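Side-chain contacts in particle-associated glycoside hydrolase (Acinetobacter phage Fri1, PDB 6C72), which serves as the phage tailspike, a capsular polysaccharide depolymerase that degrades the capsule of Acinetobacter baumannii and probably so opens the way for virus entry: residues A[334-339]-A[344-349]; A[382-387]-A[391-396]; A[503-506]-A[510-513]; A[581-586]-A[591-596]. One frame throughout, in Å; residues are numbered along the deposited sequence.

The four contacts fall into two pairs. Contacts 1 and 2 lie in the long parallel beta-helical body, their centres 11 Å apart; contacts 3 and 4 belong to the C-terminal domain, where their centres are 5 Å apart, far from the first pair (contacts 2 and 4 are 48 Å apart and contacts 1 and 3 56 Å, centre to centre). All four are largely buried, but their chemistry differs with place. Contact 1 grades from valines and a proline to a partly exposed glutamate, while contact 2 sets one CH-pi contact beside a bridging water. Contact 3 is purely apolar, and contact 4 adds a tryptophan and a water. Contacts 3 and 4 join the same two sheets, and backbone hydrogen bonds probably tie Gly510 to Phe584 and Lys512 to Asp582.

Contact 1. Residues A[334-339]-A[344-349]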
loop_
_atom_site.group_PDB
_atom_site.type_symbol
_atom_site.label_atom_id
_atom_site.label_comp_id
_atom_site.label_asym_id
_atom_site.label_seq_id
_atom_site.Cartn_x
_atom_site.Cartn_y
_atom_site.Cartn_z
ATOM N N VAL A 334 19.812 -10.921 -3.382
ATOM C CA VAL A 334 18.843 -10.538 -2.368
ATOM C C VAL A 334 17.889 -11.721 -2.278
ATOM O O VAL A 334 17.060 -11.933 -3.177
ATOM C CB VAL A 334 18.123 -9.240 -2.761
ATOM C CG1 VAL A 334 17.155 -8.776 -1.692
ATOM C CG2 VAL A 334 19.155 -8.160 -3.094
ATOM N N LEU A 335 18.053 -12.538 -1.245
ATOM C CA LEU A 335 17.387 -13.828 -1.162
ATOM C C LEU A 335 16.078 -13.701 -0.398
ATOM O O LEU A 335 16.010 -13.031 0.634
ATOM C CB LEU A 335 18.264 -14.868 -0.457
ATOM C CG LEU A 335 19.635 -15.238 -1.013
ATOM C CD1 LEU A 335 20.669 -14.224 -0.546
ATOM C CD2 LEU A 335 20.035 -16.656 -0.608
ATOM N N VAL A 336 15.045 -14.362 -0.905
ATOM C CA VAL A 336 13.786 -14.515 -0.192
ATOM C C VAL A 336 13.543 -16.010 -0.006
ATOM O O VAL A 336 13.418 -16.751 -0.988
ATOM C CB VAL A 336 12.620 -13.851 -0.937
ATOM C CG1 VAL A 336 11.298 -14.152 -0.206
ATOM C CG2 VAL A 336 12.853 -12.364 -1.052
ATOM N N LYS A 337 13.498 -16.458 1.241
ATOM C CA LYS A 337 13.236 -17.863 1.539
ATOM C C LYS A 337 11.976 -17.962 2.385
ATOM O O LYS A 337 11.989 -17.626 3.573
ATOM C CB LYS A 337 14.418 -18.512 2.255
ATOM C CG LYS A 337 14.139 -19.948 2.636
ATOM C CD LYS A 337 15.279 -20.550 3.427
ATOM C CE LYS A 337 14.946 -21.971 3.835
ATOM N NZ LYS A 337 15.938 -22.515 4.812
ATOM N N GLU A 338 10.898 -18.435 1.773
ATOM C CA GLU A 338 9.690 -18.749 2.515
ATOM C C GLU A 338 9.903 -20.063 3.252
ATOM O O GLU A 338 10.372 -21.041 2.662
ATOM C CB GLU A 338 8.486 -18.833 1.565
ATOM C CG GLU A 338 7.128 -18.995 2.255
ATOM C CD GLU A 338 6.876 -20.421 2.695
ATOM O OE1 GLU A 338 7.286 -21.336 1.943
ATOM O OE2 GLU A 338 6.319 -20.633 3.803
ATOM N N GLN A 339 9.587 -20.083 4.546
ATOM C CA GLN A 339 9.678 -21.318 5.325
ATOM C C GLN A 339 8.673 -21.273 6.461
ATOM O O GLN A 339 8.793 -20.423 7.351
ATOM C CB GLN A 339 11.081 -21.520 5.892
ATOM C CG GLN A 339 11.184 -22.683 6.889
ATOM C CD GLN A 339 12.598 -22.841 7.445
ATOM O OE1 GLN A 339 13.550 -23.085 6.698
ATOM N NE2 GLN A 339 12.737 -22.694 8.758
ATOM N N GLY A 344 1.766 -19.209 3.845
ATOM C CA GLY A 344 2.416 -19.788 2.692
ATOM C C GLY A 344 3.045 -18.789 1.748
ATOM O O GLY A 344 3.726 -19.204 0.801
ATOM N N SER A 345 2.840 -17.487 1.976
ATOM C CA SER A 345 3.521 -16.438 1.249
ATOM C C SER A 345 4.469 -15.705 2.192
ATOM O O SER A 345 4.128 -15.479 3.358
ATOM C CB SER A 345 2.526 -15.443 0.640
ATOM O OG SER A 345 3.182 -14.315 0.095
ATOM N N PRO A 346 5.691 -15.388 1.758
ATOM C CA PRO A 346 6.547 -14.533 2.589
ATOM C C PRO A 346 6.071 -13.085 2.615
ATOM O O PRO A 346 6.514 -12.322 3.484
ATOM C CB PRO A 346 7.920 -14.666 1.924
ATOM C CG PRO A 346 7.571 -14.881 0.458
ATOM C CD PRO A 346 6.295 -15.688 0.447
ATOM N N ASN A 347 5.164 -12.702 1.709
ATOM C CA ASN A 347 4.590 -11.359 1.671
ATOM C C ASN A 347 5.695 -10.308 1.753
ATOM O O ASN A 347 5.706 -9.429 2.622
ATOM C CB ASN A 347 3.559 -11.190 2.780
ATOM C CG ASN A 347 2.755 -9.922 2.640
ATOM O OD1 ASN A 347 2.640 -9.348 1.543
ATOM N ND2 ASN A 347 2.196 -9.463 3.756
ATOM N N VAL A 348 6.675 -10.476 0.866
ATOM C CA VAL A 348 7.835 -9.609 0.733
ATOM C C VAL A 348 7.617 -8.709 -0.473
ATOM O O VAL A 348 7.357 -9.198 -1.576
ATOM C CB VAL A 348 9.108 -10.444 0.553
ATOM C CG1 VAL A 348 10.293 -9.540 0.261
ATOM C CG2 VAL A 348 9.330 -11.327 1.755
ATOM N N LYS A 349 7.734 -7.409 -0.283
ATOM C CA LYS A 349 7.465 -6.455 -1.347
ATOM C C LYS A 349 8.693 -5.599 -1.591
ATOM O O LYS A 349 9.265 -5.042 -0.646
ATOM C CB LYS A 349 6.280 -5.564 -1.000
ATOM C CG LYS A 349 4.992 -6.303 -0.739
ATOM C CD LYS A 349 3.935 -5.283 -0.413
ATOM C CE LYS A 349 2.547 -5.894 -0.282
ATOM N NZ LYS A 349 2.311 -6.307 1.110
#
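Val336 meets Pro346 and Val348 inside the long parallel beta-helical body of the chain, where strand 333-336 leads through a loop to strand 348-351 on another face of the coil. The packed half of the contact is built from methyl groups and a proline ring. Val336 has CG1 anti to its N (chi1 175°), which places that methyl between two neighbours: it stands 3.9 Å from CG of Pro346, the two side chains lying roughly perpendicular, and 4.0 Å from CG2 of Val348. The other branch, CG2, lies 4.0 Å from CG1 of Val348, and the two valines thus run antiparallel alongside each other, each methyl of one facing a methyl of the other. Trp369 touches both Val336 and Pro346, and Phe350 also packs on Val336.

Toward the loop the contact changes character. Glu338 and Gly344 are both partly exposed, and here the packing gives way to a looser, more polar border. Glu338 touches mainly through its aliphatic part: CG rests 3.9 Å from CD of Pro346 and 3.7 Å from the carbonyl O of Gly344. A bend at chi2 (-79°) brings the carboxylate past Gly344, OE2 lying 4.1 Å from its CA, toward the intervening loop, where OE2 is hydrogen-bonded to OG1 of Thr341.

The backbone leading into Val348 is shaped by an ST turn. Ser345 OG, itself hydrogen-bonded to the carbonyl O of Lys370, accepts from the backbone N of Asn347 at 3.0 Å.

Contact 2. Residues A[382-387]-A[391-396]; sequences LAFSTT and YVITSG
Thr386 OG1, beside Tyr391, has two polar partners: it hydrogen-bonds to Thr415 OG1 of the same chain, and a water 3.1 Å from OG1 connects it to the second segment. That water donates to the carbonyl O of Tyr391 over 2.7 Å, so the polar link between the two segments runs through solvent. The threonine also uses its other branch. With chi1 at -57°, OG1 sits beside the backbone N while CG2 swings toward the neighbour and comes 3.8 Å from CB of Tyr391. The tyrosine ring takes no part in this and packs instead on Asn364 and Ala366.

Two residues before Thr386 and two after Tyr391, Phe384 and Ile393 make a purely apolar contact. Ile393 lays its CD1 methyl over one face of the Phe384 ring, 3.7 Å above the plane and displaced toward the rim, a CH-pi contact whose direction is 25° off the ring normal. The methyl stands equally far, 3.8 Å, from CD1 and CE1 of the ring. The isoleucine chain is extended at chi2, which carries its last carbon out to the phenylalanine, and the two side chains cross at about a right angle. Ile361 packs on Phe384, and Phe421 and Val417 on Ile393.

Strand 384-385 runs parallel to 412-413 and the weakly bonded strand 392-394 to 416-418, each pairing with a later coil, while the chain turns a corner at Ser395. Inward-facing residues of different faces meeting in this way are characteristic of the interior of a parallel beta-helix.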
loop_
_atom_site.group_PDB
_atom_site.type_symbol
_atom_site.label_atom_id
_atom_site.label_comp_id
_atom_site.label_asym_id
_atom_site.label_seq_id
_atom_site.Cartn_x
_atom_site.Cartn_y
_atom_site.Cartn_z
ATOM N N LEU A 382 20.340 -8.814 -14.404
ATOM C CA LEU A 382 19.209 -9.733 -14.280
ATOM C C LEU A 382 18.308 -9.333 -13.123
ATOM O O LEU A 382 18.782 -9.011 -12.027
ATOM C CB LEU A 382 19.698 -11.160 -14.025
ATOM C CG LEU A 382 20.681 -11.835 -14.973
ATOM C CD1 LEU A 382 21.109 -13.147 -14.352
ATOM C CD2 LEU A 382 20.074 -12.052 -16.358
ATOM N N ALA A 383 16.999 -9.375 -13.358
ATOM C CA ALA A 383 16.085 -9.140 -12.247
ATOM C C ALA A 383 16.084 -10.313 -11.267
ATOM O O ALA A 383 16.058 -10.100 -10.050
ATOM C CB ALA A 383 14.670 -8.868 -12.763
ATOM N N PHE A 384 16.133 -11.551 -11.768
ATOM C CA PHE A 384 16.051 -12.751 -10.934
ATOM C C PHE A 384 17.189 -13.694 -11.273
ATOM O O PHE A 384 17.443 -13.961 -12.452
ATOM C CB PHE A 384 14.726 -13.494 -11.126
ATOM C CG PHE A 384 13.542 -12.731 -10.660
ATOM C CD1 PHE A 384 13.149 -12.786 -9.331
ATOM C CD2 PHE A 384 12.837 -11.926 -11.543
ATOM C CE1 PHE A 384 12.053 -12.072 -8.888
ATOM C CE2 PHE A 384 11.750 -11.200 -11.112
ATOM C CZ PHE A 384 11.351 -11.271 -9.783
ATOM N N SER A 385 17.843 -14.227 -10.246
ATOM C CA SER A 385 18.879 -15.242 -10.425
ATOM C C SER A 385 18.589 -16.358 -9.424
ATOM O O SER A 385 18.849 -16.216 -8.225
ATOM C CB SER A 385 20.272 -14.644 -10.231
ATOM O OG SER A 385 21.279 -15.556 -10.625
ATOM N N THR A 386 18.021 -17.452 -9.912
ATOM C CA THR A 386 17.659 -18.583 -9.071
ATOM C C THR A 386 18.807 -19.583 -9.062
ATOM O O THR A 386 19.047 -20.273 -10.056
ATOM C CB THR A 386 16.370 -19.228 -9.574
ATOM O OG1 THR A 386 15.331 -18.246 -9.599
ATOM C CG2 THR A 386 15.940 -20.362 -8.662
ATOM N N THR A 387 19.488 -19.700 -7.925
ATOM C CA THR A 387 20.604 -20.636 -7.854
ATOM C C THR A 387 20.108 -22.080 -7.890
ATOM O O THR A 387 20.649 -22.912 -8.629
ATOM C CB THR A 387 21.415 -20.382 -6.580
ATOM O OG1 THR A 387 21.736 -18.993 -6.481
ATOM C CG2 THR A 387 22.711 -21.174 -6.589
ATOM N N TYR A 391 13.379 -24.300 -8.426
ATOM C CA TYR A 391 12.561 -23.414 -7.617
ATOM C C TYR A 391 11.676 -22.566 -8.520
ATOM O O TYR A 391 12.067 -22.192 -9.631
ATOM C CB TYR A 391 13.433 -22.526 -6.741
ATOM C CG TYR A 391 13.983 -23.225 -5.524
ATOM C CD1 TYR A 391 13.792 -24.592 -5.326
ATOM C CD2 TYR A 391 14.686 -22.520 -4.566
ATOM C CE1 TYR A 391 14.299 -25.230 -4.198
ATOM C CE2 TYR A 391 15.193 -23.145 -3.442
ATOM C CZ TYR A 391 14.998 -24.493 -3.266
ATOM O OH TYR A 391 15.521 -25.086 -2.153
ATOM N N VAL A 392 10.466 -22.284 -8.055
ATOM C CA VAL A 392 9.459 -21.644 -8.883
ATOM C C VAL A 392 8.952 -20.407 -8.169
ATOM O O VAL A 392 8.840 -20.393 -6.940
ATOM C CB VAL A 392 8.288 -22.610 -9.197
ATOM C CG1 VAL A 392 7.312 -21.984 -10.212
ATOM C CG2 VAL A 392 8.820 -23.936 -9.707
ATOM N N ILE A 393 8.660 -19.365 -8.937
ATOM C CA ILE A 393 7.855 -18.255 -8.451
ATOM C C ILE A 393 6.421 -18.570 -8.844
ATOM O O ILE A 393 6.046 -18.449 -10.011
ATOM C CB ILE A 393 8.307 -16.909 -9.023
ATOM C CG1 ILE A 393 9.790 -16.686 -8.752
ATOM C CG2 ILE A 393 7.472 -15.782 -8.429
ATOM C CD1 ILE A 393 10.343 -15.401 -9.366
ATOM N N THR A 394 5.625 -18.964 -7.856
ATOM C CA THR A 394 4.297 -19.485 -8.110
ATOM C C THR A 394 3.366 -18.415 -8.638
ATOM O O THR A 394 2.596 -18.660 -9.573
ATOM C CB THR A 394 3.759 -20.073 -6.819
ATOM O OG1 THR A 394 4.624 -21.138 -6.430
ATOM C CG2 THR A 394 2.363 -20.611 -7.010
ATOM N N SER A 395 3.406 -17.227 -8.051
ATOM C CA SER A 395 2.518 -16.161 -8.485
ATOM C C SER A 395 3.122 -14.828 -8.091
ATOM O O SER A 395 4.020 -14.751 -7.242
ATOM C CB SER A 395 1.130 -16.301 -7.861
ATOM O OG SER A 395 1.220 -16.244 -6.462
ATOM N N GLY A 396 2.582 -13.780 -8.676
ATOM C CA GLY A 396 2.961 -12.447 -8.284
ATOM C C GLY A 396 2.765 -11.450 -9.409
ATOM O O GLY A 396 2.209 -11.761 -10.462
HETATM O O HOH W 1 12.501 -19.513 -9.664
#

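Contact 3. Residues A[503-506]-A[510-513]; sequences LTVP and GCKI
Cys511 presses its sulfur, the bump of this contact, into a seat made by Val505 and Pro506. SG lies 3.9 Å from CB of Val505 and 4.0 Å from CG1, resting against the CB-CG1 bond. Pro506 closes the same hollow from the following residue, its CD carbon 4.2 Å from SG, so valine and proline together form a shallow seat for the sulfur. Cys511 reaches it because SG is anti to the carbonyl carbon (chi1 -55°).

The valine in turn becomes the bump and fills a dip on the opposing strand. CG1 stands over the cleft between Cys511 and Ile513, 4.1 Å from CB of Cys511 and 4.3 Å from CD1 of Ile513, and so bridges two side chains that project from the same side of their strand.

These two segments belong to different sheets of the C-terminal domain: strand 500-504 lies in a four-stranded antiparallel sheet, strand 509-517 in a six-stranded one, and the chain passes between them in a short loop. The layout is that of a beta-arch, in which consecutive strands face each other through their side chains, within a two-sheet sandwich. Trp560 packs on both Val505 and Ile513, while Val534 packs on Val505.

At the far end the fit is looser. Leu503 points toward the other strand, yet its side chain comes no nearer than 4.5 Å to it, where CD1 approaches CD1 of Ile513. On the reverse side of strand 509-517, Lys512 forms a salt bridge with Glu531 and packs on Tyr529 of a second subunit.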
loop_
_atom_site.group_PDB
_atom_site.type_symbol
_atom_site.label_atom_id
_atom_site.label_comp_id
_atom_site.label_asym_id
_atom_site.label_seq_id
_atom_site.Cartn_x
_atom_site.Cartn_y
_atom_site.Cartn_z
ATOM N N LEU A 503 -29.448 -39.773 -26.862
ATOM C CA LEU A 503 -29.883 -38.391 -26.664
ATOM C C LEU A 503 -31.329 -38.206 -27.093
ATOM O O LEU A 503 -31.899 -39.029 -27.811
ATOM C CB LEU A 503 -29.000 -37.398 -27.428
ATOM C CG LEU A 503 -28.947 -37.512 -28.960
ATOM C CD1 LEU A 503 -30.056 -36.729 -29.641
ATOM C CD2 LEU A 503 -27.588 -37.045 -29.473
ATOM N N THR A 504 -31.907 -37.090 -26.646
ATOM C CA THR A 504 -33.243 -36.650 -27.034
ATOM C C THR A 504 -33.159 -35.184 -27.430
ATOM O O THR A 504 -32.743 -34.346 -26.621
ATOM C CB THR A 504 -34.235 -36.838 -25.884
ATOM O OG1 THR A 504 -34.348 -38.233 -25.579
ATOM C CG2 THR A 504 -35.602 -36.313 -26.246
ATOM N N VAL A 505 -33.544 -34.872 -28.664
ATOM C CA VAL A 505 -33.478 -33.502 -29.168
ATOM C C VAL A 505 -34.676 -32.728 -28.625
ATOM O O VAL A 505 -35.755 -33.309 -28.429
ATOM C CB VAL A 505 -33.428 -33.464 -30.707
ATOM C CG1 VAL A 505 -32.165 -34.137 -31.220
ATOM C CG2 VAL A 505 -34.654 -34.134 -31.289
ATOM N N PRO A 506 -34.540 -31.433 -28.368
ATOM C CA PRO A 506 -35.656 -30.662 -27.815
ATOM C C PRO A 506 -36.696 -30.351 -28.883
ATOM O O PRO A 506 -36.466 -30.505 -30.084
ATOM C CB PRO A 506 -34.978 -29.380 -27.309
ATOM C CG PRO A 506 -33.793 -29.229 -28.172
ATOM C CD PRO A 506 -33.324 -30.615 -28.522
ATOM N N GLY A 510 -34.287 -27.118 -34.694
ATOM C CA GLY A 510 -33.673 -27.929 -35.732
ATOM C C GLY A 510 -32.310 -28.389 -35.232
ATOM O O GLY A 510 -31.572 -27.602 -34.638
ATOM N N CYS A 511 -31.993 -29.649 -35.470
ATOM C CA CYS A 511 -30.763 -30.224 -34.959
ATOM C C CYS A 511 -30.040 -30.975 -36.058
ATOM O O CYS A 511 -30.668 -31.602 -36.913
ATOM C CB CYS A 511 -31.033 -31.156 -33.798
ATOM S SG CYS A 511 -31.977 -30.362 -32.473
ATOM N N LYS A 512 -28.721 -30.861 -36.059
ATOM C CA LYS A 512 -27.854 -31.658 -36.912
ATOM C C LYS A 512 -26.884 -32.424 -36.014
ATOM O O LYS A 512 -26.154 -31.814 -35.223
ATOM C CB LYS A 512 -27.116 -30.764 -37.913
ATOM C CG LYS A 512 -26.235 -31.521 -38.882
ATOM C CD LYS A 512 -25.363 -30.572 -39.624
ATOM C CE LYS A 512 -24.377 -31.299 -40.501
ATOM N NZ LYS A 512 -23.492 -30.301 -41.219
ATOM N N ILE A 513 -26.895 -33.753 -36.121
ATOM C CA ILE A 513 -26.027 -34.635 -35.337
ATOM C C ILE A 513 -24.981 -35.221 -36.275
ATOM O O ILE A 513 -25.329 -35.834 -37.285
ATOM C CB ILE A 513 -26.816 -35.770 -34.658
ATOM C CG1 ILE A 513 -27.812 -35.234 -33.631
ATOM C CG2 ILE A 513 -25.844 -36.754 -33.998
ATOM C CD1 ILE A 513 -29.201 -35.086 -34.130
#

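Contact 4. Residues A[581-586]-A[591-596]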
loop_
_atom_site.group_PDB
_atom_site.type_symbol
_atom_site.label_atom_id
_atom_site.label_comp_id
_atom_site.label_asym_id
_atom_site.label_seq_id
_atom_site.Cartn_x
_atom_site.Cartn_y
_atom_site.Cartn_z
ATOM N N VAL A 581 -23.629 -32.457 -31.696
ATOM C CA VAL A 581 -24.977 -31.964 -31.942
ATOM C C VAL A 581 -24.944 -30.450 -32.118
ATOM O O VAL A 581 -24.375 -29.734 -31.287
ATOM C CB VAL A 581 -25.939 -32.336 -30.804
ATOM C CG1 VAL A 581 -27.360 -32.097 -31.274
ATOM C CG2 VAL A 581 -25.751 -33.778 -30.410
ATOM N N ASP A 582 -25.591 -29.969 -33.178
ATOM C CA ASP A 582 -25.836 -28.549 -33.408
ATOM C C ASP A 582 -27.333 -28.304 -33.257
ATOM O O ASP A 582 -28.138 -28.939 -33.946
ATOM C CB ASP A 582 -25.378 -28.118 -34.806
ATOM C CG ASP A 582 -23.925 -28.477 -35.100
ATOM O OD1 ASP A 582 -23.111 -28.585 -34.157
ATOM O OD2 ASP A 582 -23.584 -28.622 -36.292
ATOM N N VAL A 583 -27.710 -27.399 -32.361
ATOM C CA VAL A 583 -29.114 -27.106 -32.092
ATOM C C VAL A 583 -29.396 -25.666 -32.505
ATOM O O VAL A 583 -28.710 -24.735 -32.060
ATOM C CB VAL A 583 -29.484 -27.325 -30.611
ATOM C CG1 VAL A 583 -30.965 -27.052 -30.382
ATOM C CG2 VAL A 583 -29.113 -28.730 -30.154
ATOM N N PHE A 584 -30.414 -25.493 -33.346
ATOM C CA PHE A 584 -30.932 -24.195 -33.755
ATOM C C PHE A 584 -32.262 -24.001 -33.036
ATOM O O PHE A 584 -33.160 -24.839 -33.176
ATOM C CB PHE A 584 -31.148 -24.144 -35.272
ATOM C CG PHE A 584 -29.926 -24.472 -36.087
ATOM C CD1 PHE A 584 -29.460 -25.771 -36.189
ATOM C CD2 PHE A 584 -29.247 -23.469 -36.778
ATOM C CE1 PHE A 584 -28.339 -26.064 -36.937
ATOM C CE2 PHE A 584 -28.124 -23.757 -37.535
ATOM C CZ PHE A 584 -27.670 -25.058 -37.610
ATOM N N SER A 585 -32.408 -22.910 -32.287
ATOM C CA SER A 585 -33.658 -22.707 -31.566
ATOM C C SER A 585 -33.934 -21.220 -31.431
ATOM O O SER A 585 -33.061 -20.381 -31.658
ATOM C CB SER A 585 -33.624 -23.364 -30.190
ATOM O OG SER A 585 -32.712 -22.696 -29.345
ATOM N N ALA A 586 -35.161 -20.897 -31.027
ATOM C CA ALA A 586 -35.546 -19.509 -30.793
ATOM C C ALA A 586 -35.433 -19.095 -29.334
ATOM O O ALA A 586 -35.543 -17.903 -29.030
ATOM C CB ALA A 586 -36.987 -19.270 -31.264
ATOM N N SER A 591 -32.525 -25.192 -26.507
ATOM C CA SER A 591 -31.234 -25.058 -27.163
ATOM C C SER A 591 -30.293 -26.228 -26.901
ATOM O O SER A 591 -29.210 -26.272 -27.499
ATOM C CB SER A 591 -30.567 -23.753 -26.723
ATOM O OG SER A 591 -30.240 -23.805 -25.347
ATOM N N LYS A 592 -30.676 -27.185 -26.059
ATOM C CA LYS A 592 -29.762 -28.252 -25.679
ATOM C C LYS A 592 -30.477 -29.594 -25.688
ATOM O O LYS A 592 -31.623 -29.704 -25.244
ATOM C CB LYS A 592 -29.152 -28.004 -24.289
ATOM C CG LYS A 592 -27.974 -27.033 -24.263
ATOM C CD LYS A 592 -27.821 -26.370 -22.898
ATOM C CE LYS A 592 -27.560 -27.404 -21.766
ATOM N NZ LYS A 592 -26.219 -28.117 -21.760
ATOM N N VAL A 593 -29.771 -30.621 -26.168
ATOM C CA VAL A 593 -30.300 -31.977 -26.139
ATOM C C VAL A 593 -30.206 -32.522 -24.720
ATOM O O VAL A 593 -29.484 -31.992 -23.867
ATOM C CB VAL A 593 -29.544 -32.897 -27.109
ATOM C CG1 VAL A 593 -29.442 -32.269 -28.464
ATOM C CG2 VAL A 593 -28.168 -33.233 -26.542
ATOM N N THR A 594 -30.943 -33.601 -24.468
ATOM C CA THR A 594 -30.817 -34.349 -23.225
ATOM C C THR A 594 -29.947 -35.560 -23.513
ATOM O O THR A 594 -30.330 -36.427 -24.304
ATOM C CB THR A 594 -32.172 -34.780 -22.672
ATOM O OG1 THR A 594 -32.995 -33.628 -22.460
ATOM C CG2 THR A 594 -31.963 -35.510 -21.355
ATOM N N TRP A 595 -28.770 -35.602 -22.900
ATOM C CA TRP A 595 -27.886 -36.748 -23.032
ATOM C C TRP A 595 -28.356 -37.872 -22.124
ATOM O O TRP A 595 -28.714 -37.641 -20.966
ATOM C CB TRP A 595 -26.452 -36.359 -22.677
ATOM C CG TRP A 595 -25.871 -35.345 -23.613
ATOM C CD1 TRP A 595 -25.684 -34.020 -23.363
ATOM C CD2 TRP A 595 -25.409 -35.572 -24.952
ATOM N NE1 TRP A 595 -25.126 -33.406 -24.457
ATOM C CE2 TRP A 595 -24.945 -34.333 -25.448
ATOM C CE3 TRP A 595 -25.334 -36.701 -25.772
ATOM C CZ2 TRP A 595 -24.412 -34.187 -26.727
ATOM C CZ3 TRP A 595 -24.815 -36.557 -27.044
ATOM C CH2 TRP A 595 -24.356 -35.305 -27.512
ATOM N N LEU A 596 -28.366 -39.088 -22.654
ATOM C CA LEU A 596 -28.886 -40.233 -21.912
ATOM C C LEU A 596 -27.767 -41.171 -21.461
ATOM O O LEU A 596 -26.699 -41.214 -22.075
ATOM C CB LEU A 596 -29.902 -40.978 -22.765
ATOM C CG LEU A 596 -30.988 -40.018 -23.245
ATOM C CD1 LEU A 596 -31.889 -40.685 -24.265
ATOM C CD2 LEU A 596 -31.784 -39.498 -22.057
HETATM O O HOH W 2 -29.555 -23.665 -29.694
#
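Val581, Val583 and Val593 pack together between the two sheets of the C-terminal beta-sandwich, where strand 576-585 of the six-stranded sheet faces the chain's last strand, 594-595, which edges the four-stranded one. The closest apolar approach is methyl to methyl: Val593 CG1 lies 3.5 Å from CG1 of Val581, and the same carbon is 3.9 Å from CG2 of Val583. One methyl of Val593 thus serves two valines spaced two residues apart, while its CG2 turns to the Trp595 ring and sits 3.6 Å above one face, toward the rim.

Val581 has its branches divided between neighbours (chi1 -166°). CG1 takes Val593, and CG2 approaches the six-membered part of Trp595 obliquely, 3.6 Å from CH2. In the middle, Val583 rests against backbone, its CB 3.3 Å from the carbonyl O of Ser591. At the far end Ser585 OG lies 3.5 Å from both CA and CB of Ser591.

A second shell fixes these groups. The indole NE1 of Trp595 is hydrogen-bonded to Glu489, whose carboxylate also makes a salt bridge with Lys592, and Arg491 makes a cation-pi contact with the ring. Ser585 OG and Ser591 OG are hydrogen-bonded to the carbonyls of Leu587 and Pro588 respectively, which anchors both serines to the connecting loop. Between the segments lies a water, weakly bonded to Ser585 OG and to the carbonyl O of Ser591, that donates to Val583 O at 2.7 Å.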